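Local structure of Melibiose/raffinose/stachyose-binding protein MelE (Bacillus subtilis subsp. subtilis str. 168, 4R6H) at residues Ile207-His212 / Ala294-Asp299. The protein binds melibiose, raffinose and stachyose as the solute-binding component of an ABC transporter that imports these sugars. Numbering follows the deposited sequence.
Sequences ITDPAH and AIHPGD
T208 OG1 donates a 2.7 Å hydrogen bond to D299 OD2, meeting the carboxylate oxygen on its syn lone pair, with the two side chains crossing at about a right angle. The other oxygen, D299 OD1, accepts from a water that also donates to T208 O; one carboxylate oxygen thus holds T208 directly and the other through water. D209 CB lies 3.8 Å from D299 OD2, while D209 OD2 comes within 3.3 Å of H296 CB, its carboxylate tilted 52° to the imidazole plane. H212 covers one face of H296: its CB stands over the ring centre, 3.6 Å from the centroid, in a CH-pi contact, and the rings continue as an offset stack, planes 17° apart. Both loops lie on the surface of one lobe of the two-lobed solute-binding fold, one linking helices 192-206 and 215-220, the other strands 287-291 and 303-306 of its mixed sheet. A type II beta turn sets H296 and D299, its first and last residues, with their CB atoms directed at the first loop. H212 ND1 donates a nearly straight 2.7 Å bond to D209 OD2, in the imidazole plane but from above the carboxylate plane; D209 CG lies opposite its backbone N (chi1 -174°), carrying the carboxylate to the H212 edge, and the bond restrains that ring's rotation. H296 NE2 hydrogen-bonds L205 O, which helps fix the ring that H212 CB covers.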
ATOM      1  N   ILE A 207      -3.019  11.278 -11.920  1.00 17.54           N
ATOM      2  CA  ILE A 207      -3.181  10.011 -12.612  1.00 18.17           C
ATOM      3  C   ILE A 207      -4.590   9.674 -13.052  1.00 20.51           C
ATOM      4  O   ILE A 207      -4.791   9.344 -14.225  1.00 22.23           O
ATOM      5  CB  ILE A 207      -2.633   8.838 -11.752  1.00 18.11           C
ATOM      6  CG1 ILE A 207      -1.180   9.086 -11.324  1.00 21.94           C
ATOM      7  CG2 ILE A 207      -2.764   7.527 -12.496  1.00 25.18           C
ATOM      8  CD1 ILE A 207      -0.188   9.335 -12.451  1.00 22.96           C
ATOM      9  N   THR A 208      -5.588   9.750 -12.168  1.00 17.60           N
ATOM     10  CA  THR A 208      -6.881   9.107 -12.437  1.00 19.16           C
ATOM     11  C   THR A 208      -7.741   9.825 -13.479  1.00 20.73           C
ATOM     12  O   THR A 208      -8.544   9.162 -14.161  1.00 24.18           O
ATOM     13  CB  THR A 208      -7.710   8.878 -11.181  1.00 21.00           C
ATOM     14  OG1 THR A 208      -7.795  10.077 -10.425  1.00 20.82           O
ATOM     15  CG2 THR A 208      -7.057   7.805 -10.308  1.00 21.99           C
ATOM     16  N   ASP A 209      -7.610  11.140 -13.588  1.00 20.86           N
ATOM     17  CA  ASP A 209      -8.535  11.915 -14.482  1.00 22.86           C
ATOM     18  C   ASP A 209      -7.905  12.017 -15.861  1.00 19.84           C
ATOM     19  O   ASP A 209      -6.866  12.599 -16.013  1.00 23.95           O
ATOM     20  CB  ASP A 209      -8.821  13.275 -13.865  1.00 20.83           C
ATOM     21  CG  ASP A 209      -9.852  14.066 -14.624  1.00 29.90           C
ATOM     22  OD1 ASP A 209     -10.465  13.542 -15.561  1.00 43.74           O
ATOM     23  OD2 ASP A 209     -10.024  15.229 -14.256  1.00 25.45           O
ATOM     24  N   PRO A 210      -8.554  11.411 -16.887  1.00 29.09           N
ATOM     25  CA  PRO A 210      -7.941  11.443 -18.235  1.00 30.17           C
ATOM     26  C   PRO A 210      -7.676  12.866 -18.757  1.00 32.84           C
ATOM     27  O   PRO A 210      -6.664  13.100 -19.411  1.00 33.73           O
ATOM     28  CB  PRO A 210      -8.962  10.718 -19.128  1.00 35.35           C
ATOM     29  CG  PRO A 210     -10.077  10.281 -18.266  1.00 35.83           C
ATOM     30  CD  PRO A 210      -9.841  10.700 -16.840  1.00 32.30           C
ATOM     31  N   ALA A 211      -8.537  13.822 -18.402  1.00 32.24           N
ATOM     32  CA  ALA A 211      -8.333  15.201 -18.824  1.00 47.04           C
ATOM     33  C   ALA A 211      -7.299  15.968 -17.988  1.00 34.16           C
ATOM     34  O   ALA A 211      -6.919  17.069 -18.358  1.00 42.40           O
ATOM     35  CB  ALA A 211      -9.660  15.946 -18.810  1.00 43.42           C
ATOM     36  N   HIS A 212      -6.859  15.385 -16.856  1.00 26.81           N
ATOM     37  CA  HIS A 212      -5.954  16.054 -15.941  1.00 24.93           C
ATOM     38  C   HIS A 212      -4.963  15.080 -15.381  1.00 27.83           C
ATOM     39  O   HIS A 212      -4.900  14.843 -14.166  1.00 36.02           O
ATOM     40  CB  HIS A 212      -6.738  16.779 -14.812  1.00 31.97           C
ATOM     41  CG  HIS A 212      -7.762  17.736 -15.340  1.00 30.15           C
ATOM     42  ND1 HIS A 212      -9.111  17.467 -15.349  1.00 29.57           N
ATOM     43  CD2 HIS A 212      -7.615  18.922 -15.979  1.00 28.13           C
ATOM     44  CE1 HIS A 212      -9.758  18.462 -15.928  1.00 30.31           C
ATOM     45  NE2 HIS A 212      -8.874  19.364 -16.307  1.00 30.16           N
ATOM     46  N   ALA A 294     -11.220  12.146  -4.415  1.00 17.26           N
ATOM     47  CA  ALA A 294     -10.830  12.720  -5.689  1.00 18.85           C
ATOM     48  C   ALA A 294     -10.478  14.201  -5.533  1.00 17.72           C
ATOM     49  O   ALA A 294     -10.836  14.842  -4.546  1.00 19.56           O
ATOM     50  CB  ALA A 294     -11.984  12.577  -6.673  1.00 19.98           C
ATOM     51  N   ILE A 295      -9.759  14.701  -6.541  1.00 17.07           N
ATOM     52  CA  ILE A 295      -9.306  16.090  -6.552  1.00 18.46           C
ATOM     53  C   ILE A 295      -9.908  16.892  -7.695  1.00 20.57           C
ATOM     54  O   ILE A 295     -10.264  18.059  -7.488  1.00 22.81           O
ATOM     55  CB  ILE A 295      -7.757  16.127  -6.552  1.00 17.87           C
ATOM     56  CG1 ILE A 295      -7.259  15.772  -5.146  1.00 18.84           C
ATOM     57  CG2 ILE A 295      -7.192  17.528  -6.917  1.00 21.40           C
ATOM     58  CD1 ILE A 295      -5.767  15.473  -5.051  1.00 19.77           C
ATOM     59  N   HIS A 296      -9.987  16.324  -8.882  1.00 19.00           N
ATOM     60  CA  HIS A 296     -10.535  17.048 -10.027  1.00 19.44           C
ATOM     61  C   HIS A 296     -12.049  16.863 -10.149  1.00 22.42           C
ATOM     62  O   HIS A 296     -12.595  15.826  -9.829  1.00 20.29           O
ATOM     63  CB  HIS A 296      -9.862  16.582 -11.299  1.00 18.10           C
ATOM     64  CG  HIS A 296      -8.398  16.826 -11.311  1.00 19.27           C
ATOM     65  ND1 HIS A 296      -7.852  18.074 -11.511  1.00 22.44           N
ATOM     66  CD2 HIS A 296      -7.356  15.990 -11.086  1.00 19.39           C
ATOM     67  CE1 HIS A 296      -6.542  17.997 -11.415  1.00 25.39           C
ATOM     68  NE2 HIS A 296      -6.215  16.746 -11.140  1.00 19.33           N
ATOM     69  N   PRO A 297     -12.739  17.889 -10.645  1.00 23.19           N
ATOM     70  CA  PRO A 297     -14.196  17.798 -10.756  1.00 25.74           C
ATOM     71  C   PRO A 297     -14.638  16.653 -11.631  1.00 22.05           C
ATOM     72  O   PRO A 297     -14.075  16.399 -12.688  1.00 24.75           O
ATOM     73  CB  PRO A 297     -14.615  19.143 -11.393  1.00 28.68           C
ATOM     74  CG  PRO A 297     -13.375  19.927 -11.628  1.00 25.67           C
ATOM     75  CD  PRO A 297     -12.184  19.182 -11.113  1.00 33.01           C
ATOM     76  N   GLY A 298     -15.648  15.946 -11.137  1.00 23.02           N
ATOM     77  CA  GLY A 298     -16.214  14.828 -11.865  1.00 29.23           C
ATOM     78  C   GLY A 298     -15.473  13.515 -11.684  1.00 33.06           C
ATOM     79  O   GLY A 298     -15.989  12.489 -12.095  1.00 28.31           O
ATOM     80  N   ASP A 299     -14.259  13.536 -11.109  1.00 23.02           N
ATOM     81  CA  ASP A 299     -13.493  12.311 -10.935  1.00 20.99           C
ATOM     82  C   ASP A 299     -13.982  11.551  -9.693  1.00 19.60           C
ATOM     83  O   ASP A 299     -14.525  12.138  -8.788  1.00 24.00           O
ATOM     84  CB  ASP A 299     -12.013  12.663 -10.820  1.00 21.04           C
ATOM     85  CG  ASP A 299     -11.087  11.479 -11.035  1.00 22.73           C
ATOM     86  OD1 ASP A 299     -11.476  10.445 -11.623  1.00 24.54           O
ATOM     87  OD2 ASP A 299      -9.940  11.641 -10.617  1.00 21.89           O
TER
HETATM   88  O   HOH W   1     -11.271   8.528 -14.000  1.00 39.77           O
HETATM   89  O   HOH W   2     -13.477  14.409 -14.516  1.00 50.34           O